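Local coordinates for glycoside hydrolase YxiA (Bacillus licheniformis, PDB 3LV4), which probably hydrolyses the alpha-1,5-linked arabinose backbone of arabinan as a calcium-binding family 43 glycoside hydrolase, at residues V11-P16 and A33-T38; E62-T67 and M91-C96; D86-M91 and V109-E114; S300-L305 and H338-E343. All blocks are in the same frame, centred on the assembly; numbering follows the deposited sequence.

Interaction 1: V11-P16 and A33-T38; sequences VTVHDP and ASAKST
Val11 lays its CG2 methyl against the methyl of Ala35, CG2 to CB 3.6 Å, and Val13 comes onto the same methyl from further along the chain. This is the five-bladed beta-propeller of family 43, at its first blade: residues 11-16 lead into the innermost strand, 17-21, while 33-37 is the third strand of the same four-stranded antiparallel sheet. Only van der Waals contacts are made, methyls against methyls and against the strand backbone; the closest CA atoms, those of Val13 and Ala33, are 5.6 Å apart. Val13 divides its two branches between two alanines. Its CG1, trans to the backbone N (chi1 177°), is directed to the Ala33 end, where it lies 4.1 Å from Ala33 O, whereas CG2 swings to the other side and rests on the strand over the Ser34 carbonyl carbon and the Ala35 methyl. Ser34 turns its own side chain from the contact and bonds through OG to Ser47. Both valines lie on strand 33-37 and precede Asp15 in the chain, which is predicted to be the proton acceptor of catalysis; Asp15 OD2 bonds to Ser30 OG, and His14 stacks on His308. On the Ala35 methyl the second valine sits a little farther off than the first, Val13 CG2 being 3.9 Å from Ala35 CB.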
loop_
_atom_site.group_PDB
_atom_site.type_symbol
_atom_site.label_atom_id
_atom_site.label_comp_id
_atom_site.label_asym_id
_atom_site.label_seq_id
_atom_site.Cartn_x
_atom_site.Cartn_y
_atom_site.Cartn_z
ATOM N N VAL A 11 -13.069 -3.245 -10.780
ATOM C CA VAL A 11 -12.229 -4.307 -11.310
ATOM C C VAL A 11 -11.613 -5.116 -10.190
ATOM O O VAL A 11 -11.578 -4.688 -9.032
ATOM C CB VAL A 11 -11.101 -3.784 -12.242
ATOM C CG1 VAL A 11 -11.691 -3.230 -13.547
ATOM C CG2 VAL A 11 -10.222 -2.743 -11.521
ATOM N N THR A 12 -11.133 -6.296 -10.552
ATOM C CA THR A 12 -10.535 -7.202 -9.596
ATOM C C THR A 12 -9.069 -7.379 -9.959
ATOM O O THR A 12 -8.738 -7.998 -10.979
ATOM C CB THR A 12 -11.289 -8.541 -9.587
ATOM O OG1 THR A 12 -12.656 -8.301 -9.228
ATOM C CG2 THR A 12 -10.678 -9.501 -8.593
ATOM N N VAL A 13 -8.199 -6.782 -9.144
ATOM C CA VAL A 13 -6.759 -6.826 -9.371
ATOM C C VAL A 13 -6.101 -6.882 -8.004
ATOM O O VAL A 13 -6.023 -5.872 -7.304
ATOM C CB VAL A 13 -6.235 -5.570 -10.136
ATOM C CG1 VAL A 13 -4.712 -5.619 -10.292
ATOM C CG2 VAL A 13 -6.888 -5.451 -11.497
ATOM N N HIS A 14 -5.645 -8.069 -7.620
ATOM C CA HIS A 14 -5.008 -8.254 -6.317
ATOM C C HIS A 14 -3.608 -7.629 -6.323
ATOM O O HIS A 14 -2.862 -7.785 -7.292
ATOM C CB HIS A 14 -4.923 -9.753 -5.999
ATOM C CG HIS A 14 -4.926 -10.068 -4.536
ATOM N ND1 HIS A 14 -6.087 -10.174 -3.795
ATOM C CD2 HIS A 14 -3.910 -10.325 -3.675
ATOM C CE1 HIS A 14 -5.787 -10.471 -2.544
ATOM N NE2 HIS A 14 -4.471 -10.566 -2.444
ATOM N N ASP A 15 -3.263 -6.912 -5.253
ATOM C CA ASP A 15 -1.931 -6.322 -5.112
ATOM C C ASP A 15 -1.603 -5.329 -6.239
ATOM O O ASP A 15 -0.551 -5.423 -6.880
ATOM C CB ASP A 15 -0.879 -7.441 -5.095
ATOM C CG ASP A 15 -1.260 -8.577 -4.163
ATOM O OD1 ASP A 15 -1.606 -8.299 -2.984
ATOM O OD2 ASP A 15 -1.223 -9.751 -4.605
ATOM N N PRO A 16 -2.494 -4.357 -6.469
ATOM C CA PRO A 16 -2.352 -3.450 -7.616
ATOM C C PRO A 16 -1.121 -2.541 -7.531
ATOM O O PRO A 16 -0.884 -1.891 -6.499
ATOM C CB PRO A 16 -3.626 -2.600 -7.537
ATOM C CG PRO A 16 -3.939 -2.588 -6.064
ATOM C CD PRO A 16 -3.645 -4.000 -5.623
ATOM N N ALA A 33 -2.938 -10.109 -13.583
ATOM C CA ALA A 33 -4.155 -9.304 -13.707
ATOM C C ALA A 33 -3.802 -7.841 -13.948
ATOM O O ALA A 33 -2.761 -7.366 -13.492
ATOM C CB ALA A 33 -5.009 -9.430 -12.446
ATOM N N SER A 34 -4.681 -7.121 -14.648
ATOM C CA SER A 34 -4.455 -5.701 -14.903
ATOM C C SER A 34 -5.739 -4.980 -15.289
ATOM O O SER A 34 -6.719 -5.600 -15.720
ATOM C CB SER A 34 -3.402 -5.502 -16.000
ATOM O OG SER A 34 -3.848 -6.025 -17.242
ATOM N N ALA A 35 -5.725 -3.664 -15.126
ATOM C CA ALA A 35 -6.890 -2.833 -15.418
ATOM C C ALA A 35 -6.410 -1.437 -15.734
ATOM O O ALA A 35 -5.271 -1.087 -15.424
ATOM C CB ALA A 35 -7.841 -2.805 -14.232
ATOM N N LYS A 36 -7.271 -0.635 -16.353
ATOM C CA LYS A 36 -6.888 0.725 -16.695
ATOM C C LYS A 36 -8.056 1.686 -16.530
ATOM O O LYS A 36 -9.222 1.274 -16.542
ATOM C CB LYS A 36 -6.349 0.792 -18.128
ATOM C CG LYS A 36 -7.355 0.371 -19.191
ATOM C CD LYS A 36 -6.828 0.649 -20.593
ATOM C CE LYS A 36 -7.659 -0.060 -21.646
ATOM N NZ LYS A 36 -7.095 0.146 -23.030
ATOM N N SER A 37 -7.737 2.965 -16.372
ATOM C CA SER A 37 -8.763 4.003 -16.268
ATOM C C SER A 37 -8.117 5.333 -16.580
ATOM O O SER A 37 -6.898 5.477 -16.470
ATOM C CB SER A 37 -9.358 4.055 -14.861
ATOM O OG SER A 37 -8.407 4.522 -13.922
ATOM N N THR A 38 -8.924 6.318 -16.956
ATOM C CA THR A 38 -8.396 7.665 -17.113
ATOM C C THR A 38 -8.742 8.552 -15.920
ATOM O O THR A 38 -8.202 9.653 -15.791
ATOM C CB THR A 38 -8.915 8.344 -18.385
ATOM O OG1 THR A 38 -10.344 8.307 -18.392
ATOM C CG2 THR A 38 -8.368 7.654 -19.632
#

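Interaction 2: E62-T67 and M91-C96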
loop_
_atom_site.group_PDB
_atom_site.type_symbol
_atom_site.label_atom_id
_atom_site.label_comp_id
_atom_site.label_asym_id
_atom_site.label_seq_id
_atom_site.Cartn_x
_atom_site.Cartn_y
_atom_site.Cartn_z
ATOM N N GLU A 62 5.071 -20.731 -21.428
ATOM C CA GLU A 62 6.339 -20.948 -22.113
ATOM C C GLU A 62 7.323 -19.828 -21.779
ATOM O O GLU A 62 8.492 -20.081 -21.488
ATOM C CB GLU A 62 6.123 -20.993 -23.626
ATOM C CG GLU A 62 7.401 -20.841 -24.459
ATOM C CD GLU A 62 7.127 -20.747 -25.967
ATOM O OE1 GLU A 62 6.418 -19.804 -26.410
ATOM O OE2 GLU A 62 7.633 -21.617 -26.713
ATOM N N GLU A 63 6.836 -18.591 -21.818
ATOM C CA GLU A 63 7.695 -17.424 -21.672
ATOM C C GLU A 63 8.413 -17.430 -20.328
ATOM O O GLU A 63 9.602 -17.132 -20.253
ATOM C CB GLU A 63 6.887 -16.132 -21.829
ATOM C CG GLU A 63 7.741 -14.872 -21.964
ATOM C CD GLU A 63 8.565 -14.841 -23.259
ATOM O OE1 GLU A 63 8.213 -15.558 -24.221
ATOM O OE2 GLU A 63 9.568 -14.102 -23.314
ATOM N N LEU A 64 7.690 -17.798 -19.274
ATOM C CA LEU A 64 8.244 -17.742 -17.931
ATOM C C LEU A 64 8.406 -19.136 -17.341
ATOM O O LEU A 64 8.365 -19.304 -16.120
ATOM C CB LEU A 64 7.346 -16.889 -17.018
ATOM C CG LEU A 64 7.008 -15.481 -17.528
ATOM C CD1 LEU A 64 6.257 -14.677 -16.450
ATOM C CD2 LEU A 64 8.273 -14.751 -17.974
ATOM N N LYS A 65 8.591 -20.135 -18.205
ATOM C CA LYS A 65 8.621 -21.518 -17.736
ATOM C C LYS A 65 9.619 -21.748 -16.603
ATOM O O LYS A 65 9.332 -22.516 -15.687
ATOM C CB LYS A 65 8.881 -22.505 -18.881
ATOM C CG LYS A 65 10.249 -22.378 -19.513
ATOM C CD LYS A 65 10.360 -23.261 -20.759
ATOM C CE LYS A 65 11.660 -23.008 -21.509
ATOM N NZ LYS A 65 11.722 -23.779 -22.783
ATOM N N GLU A 66 10.780 -21.090 -16.653
ATOM C CA GLU A 66 11.801 -21.335 -15.636
ATOM C C GLU A 66 11.305 -20.908 -14.268
ATOM O O GLU A 66 11.646 -21.515 -13.250
ATOM C CB GLU A 66 13.121 -20.618 -15.955
ATOM C CG GLU A 66 13.935 -21.243 -17.070
ATOM C CD GLU A 66 13.568 -20.703 -18.446
ATOM O OE1 GLU A 66 12.749 -19.753 -18.531
ATOM O OE2 GLU A 66 14.108 -21.230 -19.444
ATOM N N THR A 67 10.483 -19.867 -14.250
ATOM C CA THR A 67 9.962 -19.325 -13.002
ATOM C C THR A 67 8.871 -20.237 -12.441
ATOM O O THR A 67 8.867 -20.564 -11.251
ATOM C CB THR A 67 9.440 -17.883 -13.213
ATOM O OG1 THR A 67 10.560 -17.015 -13.389
ATOM C CG2 THR A 67 8.620 -17.399 -12.008
HETATM N N MSE A 91 8.619 -5.102 -16.459
HETATM C CA MSE A 91 7.840 -5.851 -15.490
HETATM C C MSE A 91 8.731 -6.726 -14.625
HETATM O O MSE A 91 9.455 -7.592 -15.115
HETATM C CB MSE A 91 6.792 -6.722 -16.179
HETATM C CG MSE A 91 5.989 -7.586 -15.199
HETATM SE SE MSE A 91 4.745 -8.811 -16.111
HETATM C CE MSE A 91 3.512 -7.464 -16.838
ATOM N N TYR A 92 8.671 -6.484 -13.326
ATOM C CA TYR A 92 9.343 -7.327 -12.364
ATOM C C TYR A 92 8.329 -8.355 -11.885
ATOM O O TYR A 92 7.431 -8.044 -11.101
ATOM C CB TYR A 92 9.911 -6.460 -11.241
ATOM C CG TYR A 92 10.992 -5.552 -11.800
ATOM C CD1 TYR A 92 12.332 -5.924 -11.750
ATOM C CD2 TYR A 92 10.667 -4.363 -12.454
ATOM C CE1 TYR A 92 13.327 -5.115 -12.290
ATOM C CE2 TYR A 92 11.655 -3.551 -13.002
ATOM C CZ TYR A 92 12.982 -3.934 -12.912
ATOM O OH TYR A 92 13.970 -3.149 -13.463
ATOM N N TYR A 93 8.458 -9.574 -12.407
ATOM C CA TYR A 93 7.486 -10.627 -12.159
ATOM C C TYR A 93 8.059 -11.634 -11.175
ATOM O O TYR A 93 9.280 -11.730 -11.002
ATOM C CB TYR A 93 7.107 -11.324 -13.472
ATOM C CG TYR A 93 8.260 -12.084 -14.088
ATOM C CD1 TYR A 93 8.642 -13.325 -13.590
ATOM C CD2 TYR A 93 8.980 -11.555 -15.151
ATOM C CE1 TYR A 93 9.706 -14.023 -14.138
ATOM C CE2 TYR A 93 10.039 -12.252 -15.720
ATOM C CZ TYR A 93 10.403 -13.483 -15.202
ATOM O OH TYR A 93 11.458 -14.176 -15.752
ATOM N N ASN A 94 7.178 -12.398 -10.538
ATOM C CA ASN A 94 7.619 -13.377 -9.556
ATOM C C ASN A 94 6.563 -14.445 -9.318
ATOM O O ASN A 94 5.364 -14.217 -9.521
ATOM C CB ASN A 94 7.992 -12.675 -8.241
ATOM C CG ASN A 94 6.878 -11.780 -7.718
ATOM O OD1 ASN A 94 6.794 -10.592 -8.053
ATOM N ND2 ASN A 94 6.021 -12.343 -6.900
ATOM N N ALA A 95 7.014 -15.626 -8.914
ATOM C CA ALA A 95 6.107 -16.698 -8.536
ATOM C C ALA A 95 6.618 -17.312 -7.242
ATOM O O ALA A 95 7.817 -17.267 -6.958
ATOM C CB ALA A 95 6.018 -17.747 -9.627
ATOM N N CYS A 96 5.704 -17.872 -6.463
ATOM C CA CYS A 96 6.044 -18.478 -5.182
ATOM C C CYS A 96 5.211 -19.738 -4.966
ATOM O O CYS A 96 4.020 -19.758 -5.265
ATOM C CB CYS A 96 5.789 -17.478 -4.048
ATOM S SG CYS A 96 6.036 -18.158 -2.389
HETATM O O HOH W 1 11.198 -17.021 -15.948
#
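Apolar contact comes first: Leu64 spreads both methyls over one face of the Tyr93 ring. CD2 makes a CH-pi contact, 4.0 Å from the ring centroid and displaced toward the rim, with Tyr93 CZ its nearest atom at 3.7 Å; CD1 lies nearer the root of the ring, by CG and CD1. The two side chains run past each other in opposite directions, so the leucine covers the ring along its length. Next to it, the CG2 methyl of Thr67 meets Ala95 CB at 3.5 Å.

The strand 89-96 that carries Tyr93 and Ala95 is the second of four antiparallel strands in a blade of the family 43 beta-propeller; Leu64, between helices 60-63 and 65-71, and Thr67 of the second helix pack on it. Leu64 is the first residue after one helix and the N-cap position of the next, and its carbonyl O accepts from Thr67 N at 2.9 Å.

At the ring edge the contact turns polar through a water. With its CG2 methyl trans to the backbone N, Thr67 holds OG1 beside that N and brings it into the plane of the Tyr93 ring, a close approach of 3.2 Å to CE1. The water joins the two hydroxyls, 2.6 Å from Thr67 OG1 and 2.9 Å from Tyr93 OH. Glu63, next to Leu64 in the chain, makes a salt bridge to Lys118.

Interaction 3: D86-M91 and V109-E114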
loop_
_atom_site.group_PDB
_atom_site.type_symbol
_atom_site.label_atom_id
_atom_site.label_comp_id
_atom_site.label_asym_id
_atom_site.label_seq_id
_atom_site.Cartn_x
_atom_site.Cartn_y
_atom_site.Cartn_z
ATOM N N ASP A 86 14.626 4.400 -21.428
ATOM C CA ASP A 86 14.501 4.004 -22.827
ATOM C C ASP A 86 13.054 4.030 -23.317
ATOM O O ASP A 86 12.794 3.771 -24.492
ATOM C CB ASP A 86 15.131 2.623 -23.079
ATOM C CG ASP A 86 14.529 1.528 -22.215
ATOM O OD1 ASP A 86 13.510 1.775 -21.533
ATOM O OD2 ASP A 86 15.078 0.404 -22.230
ATOM N N GLY A 87 12.123 4.351 -22.419
ATOM C CA GLY A 87 10.714 4.424 -22.765
ATOM C C GLY A 87 10.000 3.086 -22.766
ATOM O O GLY A 87 8.783 3.016 -22.994
ATOM N N LYS A 88 10.746 2.014 -22.513
ATOM C CA LYS A 88 10.141 0.687 -22.460
ATOM C C LYS A 88 9.587 0.367 -21.072
ATOM O O LYS A 88 9.892 1.046 -20.087
ATOM C CB LYS A 88 11.119 -0.388 -22.946
ATOM C CG LYS A 88 11.617 -0.108 -24.371
ATOM C CD LYS A 88 12.317 -1.295 -24.986
ATOM C CE LYS A 88 12.814 -0.946 -26.389
ATOM N NZ LYS A 88 11.749 -0.289 -27.218
ATOM N N PHE A 89 8.758 -0.669 -21.008
ATOM C CA PHE A 89 8.065 -1.012 -19.778
ATOM C C PHE A 89 8.639 -2.287 -19.194
ATOM O O PHE A 89 8.632 -3.341 -19.831
ATOM C CB PHE A 89 6.556 -1.115 -20.033
ATOM C CG PHE A 89 5.959 0.166 -20.531
ATOM C CD1 PHE A 89 5.792 0.393 -21.894
ATOM C CD2 PHE A 89 5.616 1.171 -19.639
ATOM C CE1 PHE A 89 5.259 1.583 -22.348
ATOM C CE2 PHE A 89 5.086 2.369 -20.089
ATOM C CZ PHE A 89 4.908 2.578 -21.439
ATOM N N TYR A 90 9.153 -2.162 -17.974
ATOM C CA TYR A 90 9.879 -3.234 -17.316
ATOM C C TYR A 90 9.014 -3.849 -16.234
ATOM O O TYR A 90 8.694 -3.194 -15.232
ATOM C CB TYR A 90 11.179 -2.687 -16.715
ATOM C CG TYR A 90 12.223 -2.380 -17.762
ATOM C CD1 TYR A 90 12.053 -1.330 -18.664
ATOM C CD2 TYR A 90 13.369 -3.152 -17.860
ATOM C CE1 TYR A 90 12.998 -1.065 -19.630
ATOM C CE2 TYR A 90 14.321 -2.900 -18.812
ATOM C CZ TYR A 90 14.137 -1.859 -19.698
ATOM O OH TYR A 90 15.098 -1.627 -20.650
HETATM N N MSE A 91 8.619 -5.102 -16.459
HETATM C CA MSE A 91 7.840 -5.851 -15.490
HETATM C C MSE A 91 8.731 -6.726 -14.625
HETATM O O MSE A 91 9.455 -7.592 -15.115
HETATM C CB MSE A 91 6.792 -6.722 -16.179
HETATM C CG MSE A 91 5.989 -7.586 -15.199
HETATM SE SE MSE A 91 4.745 -8.811 -16.111
HETATM C CE MSE A 91 3.512 -7.464 -16.838
ATOM N N VAL A 109 10.273 -7.313 -20.480
ATOM C CA VAL A 109 10.184 -5.960 -21.028
ATOM C C VAL A 109 9.210 -5.919 -22.197
ATOM O O VAL A 109 9.200 -6.833 -23.020
ATOM C CB VAL A 109 11.564 -5.459 -21.489
ATOM C CG1 VAL A 109 11.468 -4.055 -22.094
ATOM C CG2 VAL A 109 12.517 -5.459 -20.317
ATOM N N ALA A 110 8.384 -4.873 -22.250
ATOM C CA ALA A 110 7.463 -4.649 -23.372
ATOM C C ALA A 110 7.694 -3.286 -24.022
ATOM O O ALA A 110 8.122 -2.338 -23.356
ATOM C CB ALA A 110 6.019 -4.746 -22.906
ATOM N N ASP A 111 7.398 -3.187 -25.319
ATOM C CA ASP A 111 7.439 -1.900 -26.013
ATOM C C ASP A 111 6.207 -1.085 -25.654
ATOM O O ASP A 111 6.265 0.138 -25.532
ATOM C CB ASP A 111 7.478 -2.092 -27.535
ATOM C CG ASP A 111 8.757 -2.747 -28.010
ATOM O OD1 ASP A 111 9.808 -2.564 -27.360
ATOM O OD2 ASP A 111 8.706 -3.448 -29.043
ATOM N N ASP A 112 5.092 -1.785 -25.499
ATOM C CA ASP A 112 3.807 -1.178 -25.183
ATOM C C ASP A 112 3.344 -1.638 -23.813
ATOM O O ASP A 112 3.549 -2.794 -23.447
ATOM C CB ASP A 112 2.771 -1.582 -26.224
ATOM C CG ASP A 112 2.674 -0.593 -27.351
ATOM O OD1 ASP A 112 1.747 0.254 -27.314
ATOM O OD2 ASP A 112 3.529 -0.653 -28.262
ATOM N N ILE A 113 2.703 -0.744 -23.065
ATOM C CA ILE A 113 2.380 -1.051 -21.681
ATOM C C ILE A 113 1.427 -2.243 -21.524
ATOM O O ILE A 113 1.475 -2.939 -20.510
ATOM C CB ILE A 113 1.844 0.182 -20.921
ATOM C CG1 ILE A 113 1.866 -0.088 -19.407
ATOM C CG2 ILE A 113 0.462 0.573 -21.436
ATOM C CD1 ILE A 113 1.767 1.134 -18.579
ATOM N N GLU A 114 0.584 -2.496 -22.524
ATOM C CA GLU A 114 -0.335 -3.626 -22.445
ATOM C C GLU A 114 0.239 -4.910 -23.043
ATOM O O GLU A 114 -0.484 -5.890 -23.233
ATOM C CB GLU A 114 -1.695 -3.291 -23.067
ATOM C CG GLU A 114 -2.411 -2.165 -22.335
ATOM C CD GLU A 114 -3.808 -1.913 -22.855
ATOM O OE1 GLU A 114 -4.452 -2.866 -23.340
ATOM O OE2 GLU A 114 -4.272 -0.763 -22.760
HETATM O O HOH W 2 9.096 1.553 -26.866
#
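Phe89 and Ile113 cross obliquely, with Ile113 CB set over the centre of the phenyl ring, 3.8 Å from the centroid and 5° off the normal. The opposite face of that ring meets Gly87 O near its rim, while Asp111 O lies at the edge, in plane. Tyr90 and Val109 instead run side by side: the valine CG2 rides over the tyrosine face toward the rim, 3.5 Å from Tyr90 CE2. Two neighbours thus point to opposite faces of the sheet, as expected for the antiparallel hairpin of strands 89-96 and 103-110 within a propeller blade. Phe89 and Ala110 form its hydrogen-bonded pair, Phe89 N to Ala110 O at 3.0 Å and nearly straight (174°), and Tyr90 and Val109 the non-hydrogen-bonded one. With an alanine at Phe89 the ring is gone, and a gap would probably open under Ile113 and beside Ile19 and Ala21 of strand 17-21. At the exposed end Lys88, bent at its last torsion, lies alongside Asp111 and makes a salt bridge, NZ to OD1 3.0 Å, meeting the carboxylate from above its plane. Asp86 ties down the turn: OD1 takes Lys88 N in an Asx turn, and OD2 receives Tyr90 OH at 2.6 Å.

Interaction 4: S300-L305 and H338-E343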
loop_
_atom_site.group_PDB
_atom_site.type_symbol
_atom_site.label_atom_id
_atom_site.label_comp_id
_atom_site.label_asym_id
_atom_site.label_seq_id
_atom_site.Cartn_x
_atom_site.Cartn_y
_atom_site.Cartn_z
ATOM N N SER A 300 -1.247 18.276 -10.535
ATOM C CA SER A 300 -2.285 18.704 -9.603
ATOM C C SER A 300 -1.794 18.821 -8.163
ATOM O O SER A 300 -2.428 19.475 -7.335
ATOM C CB SER A 300 -3.435 17.713 -9.633
ATOM O OG SER A 300 -3.038 16.511 -8.999
ATOM N N GLY A 301 -0.681 18.167 -7.859
ATOM C CA GLY A 301 -0.191 18.116 -6.496
ATOM C C GLY A 301 -0.928 17.111 -5.627
ATOM O O GLY A 301 -0.628 16.985 -4.440
ATOM N N LYS A 302 -1.891 16.393 -6.207
ATOM C CA LYS A 302 -2.645 15.393 -5.457
ATOM C C LYS A 302 -1.854 14.089 -5.343
ATOM O O LYS A 302 -1.048 13.774 -6.217
ATOM C CB LYS A 302 -3.995 15.102 -6.123
ATOM C CG LYS A 302 -4.979 16.265 -6.144
ATOM C CD LYS A 302 -6.384 15.719 -6.404
ATOM C CE LYS A 302 -7.360 16.775 -6.817
ATOM N NZ LYS A 302 -8.643 16.139 -7.282
ATOM N N SER A 303 -2.088 13.347 -4.259
ATOM C CA SER A 303 -1.552 11.993 -4.094
ATOM C C SER A 303 -2.703 11.000 -3.900
ATOM O O SER A 303 -3.787 11.367 -3.424
ATOM C CB SER A 303 -0.607 11.914 -2.880
ATOM O OG SER A 303 0.572 12.678 -3.071
ATOM N N TYR A 304 -2.457 9.744 -4.258
ATOM C CA TYR A 304 -3.473 8.704 -4.208
ATOM C C TYR A 304 -2.914 7.399 -3.678
ATOM O O TYR A 304 -1.795 7.010 -3.999
ATOM C CB TYR A 304 -4.034 8.440 -5.601
ATOM C CG TYR A 304 -4.610 9.652 -6.285
ATOM C CD1 TYR A 304 -5.935 10.010 -6.099
ATOM C CD2 TYR A 304 -3.830 10.427 -7.137
ATOM C CE1 TYR A 304 -6.471 11.110 -6.736
ATOM C CE2 TYR A 304 -4.355 11.538 -7.777
ATOM C CZ TYR A 304 -5.677 11.871 -7.575
ATOM O OH TYR A 304 -6.216 12.969 -8.212
ATOM N N LEU A 305 -3.724 6.725 -2.874
ATOM C CA LEU A 305 -3.416 5.394 -2.378
ATOM C C LEU A 305 -4.251 4.421 -3.192
ATOM O O LEU A 305 -5.471 4.570 -3.271
ATOM C CB LEU A 305 -3.804 5.297 -0.902
ATOM C CG LEU A 305 -3.366 4.040 -0.150
ATOM C CD1 LEU A 305 -1.859 4.079 0.132
ATOM C CD2 LEU A 305 -4.136 3.911 1.158
ATOM N N HIS A 338 -13.222 8.202 2.435
ATOM C CA HIS A 338 -13.991 7.649 1.316
ATOM C C HIS A 338 -13.198 7.566 0.017
ATOM O O HIS A 338 -12.257 8.332 -0.191
ATOM C CB HIS A 338 -15.266 8.456 1.088
ATOM C CG HIS A 338 -16.163 8.485 2.277
ATOM N ND1 HIS A 338 -16.790 7.353 2.756
ATOM C CD2 HIS A 338 -16.512 9.490 3.112
ATOM C CE1 HIS A 338 -17.503 7.667 3.823
ATOM N NE2 HIS A 338 -17.350 8.957 4.060
ATOM N N ARG A 339 -13.600 6.647 -0.862
ATOM C CA ARG A 339 -12.902 6.453 -2.127
ATOM C C ARG A 339 -12.941 7.726 -2.979
ATOM O O ARG A 339 -13.848 8.556 -2.848
ATOM C CB ARG A 339 -13.497 5.264 -2.905
ATOM C CG ARG A 339 -14.889 5.528 -3.459
ATOM C CD ARG A 339 -15.589 4.253 -3.900
ATOM N NE ARG A 339 -14.849 3.504 -4.912
ATOM C CZ ARG A 339 -15.370 2.487 -5.598
ATOM N NH1 ARG A 339 -16.623 2.111 -5.372
ATOM N NH2 ARG A 339 -14.645 1.848 -6.506
ATOM N N TYR A 340 -11.950 7.867 -3.853
ATOM C CA TYR A 340 -11.794 9.063 -4.675
ATOM C C TYR A 340 -12.935 9.258 -5.666
ATOM O O TYR A 340 -13.262 8.350 -6.428
ATOM C CB TYR A 340 -10.466 9.004 -5.431
ATOM C CG TYR A 340 -10.209 10.219 -6.290
ATOM C CD1 TYR A 340 -10.089 11.479 -5.719
ATOM C CD2 TYR A 340 -10.078 10.107 -7.667
ATOM C CE1 TYR A 340 -9.854 12.597 -6.494
ATOM C CE2 TYR A 340 -9.841 11.218 -8.451
ATOM C CZ TYR A 340 -9.723 12.461 -7.857
ATOM O OH TYR A 340 -9.493 13.578 -8.627
ATOM N N ALA A 341 -13.515 10.457 -5.664
ATOM C CA ALA A 341 -14.618 10.785 -6.560
ATOM C C ALA A 341 -14.397 12.126 -7.256
ATOM O O ALA A 341 -15.351 12.771 -7.699
ATOM C CB ALA A 341 -15.930 10.793 -5.800
ATOM N N GLY A 342 -13.140 12.546 -7.349
ATOM C CA GLY A 342 -12.812 13.790 -8.026
ATOM C C GLY A 342 -12.703 14.990 -7.101
ATOM O O GLY A 342 -12.485 16.115 -7.557
ATOM N N GLU A 343 -12.858 14.759 -5.803
ATOM C CA GLU A 343 -12.868 15.852 -4.831
ATOM C C GLU A 343 -11.479 16.455 -4.661
ATOM O O GLU A 343 -10.467 15.807 -4.928
ATOM C CB GLU A 343 -13.399 15.369 -3.471
ATOM C CG GLU A 343 -12.390 14.584 -2.626
ATOM C CD GLU A 343 -12.225 13.136 -3.057
ATOM O OE1 GLU A 343 -13.007 12.660 -3.909
ATOM O OE2 GLU A 343 -11.302 12.471 -2.536
#
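The Tyr340 ring is covered on both faces. Over the centre of one stands Tyr304 CE1, 3.5 Å above the plane; over the centre of the other lies the backbone N of Gly342, so the loop curls back on its own tyrosine. Lys302 NZ comes to the ring's edge, in plane. The two tyrosines form a T-shaped pair, the edge of Tyr304 toward the face of Tyr340, with planes at 75° and centroids 4.9 Å apart. Tyr340 CG sits trans to the backbone N (chi1 -179°), which sends the ring out from the loop toward strand 303-310.

That strand belongs to the last blade of the family 43 propeller, and residues 338-343 fall in the C-terminal lipocalin-like domain, so the contact joins the two. Lys302, its chain extended beyond CG, crosses Tyr340 at about a right angle and donates to two oxygens: Tyr340 OH at 3.0 Å and Glu343 O, also at 3.0 Å, the latter approached from above the carbonyl plane. Glu343 OE1 accepts from Ala341 N at 2.9 Å through its syn lone pair. A leucine in place of Tyr340, lacking hydroxyl and ring, would probably leave Lys302 NZ held by Glu343 O alone of the two and the Tyr304 edge without its aromatic partner.

Because the ammonium group is gripped by a phenol and a carbonyl and the Glu343 carboxylate stays 6.5 Å off, measured NZ to OE1, the lysine is likely to feel that charge only as a distant attraction, and its hold here rests on neutral oxygens.

Interactions 1 and 2 are buried, interaction 3 is partly so, and interaction 4 lies at the surface. Chemistry follows place: interaction 1 is van der Waals contact between small side chains, interaction 2 adds one bridging water, interaction 3 joins backbone pairing and ring faces to a salt bridge nearer solvent, and interaction 4 relies on a lysine and two tyrosines. Interactions 2 and 3 use the same strand, 89-96, share Met91 and have centres 16 Å apart; one sets Leu64 and the start of helix 65-71 against it, the other pairs it with strand 103-110. Interaction 1 touches interaction 3 through the Lys36 to Glu114 salt bridge, tying neighbouring blades. Interaction 4, about 33 Å from interaction 2 between centres, joins propeller and lipocalin-like domain.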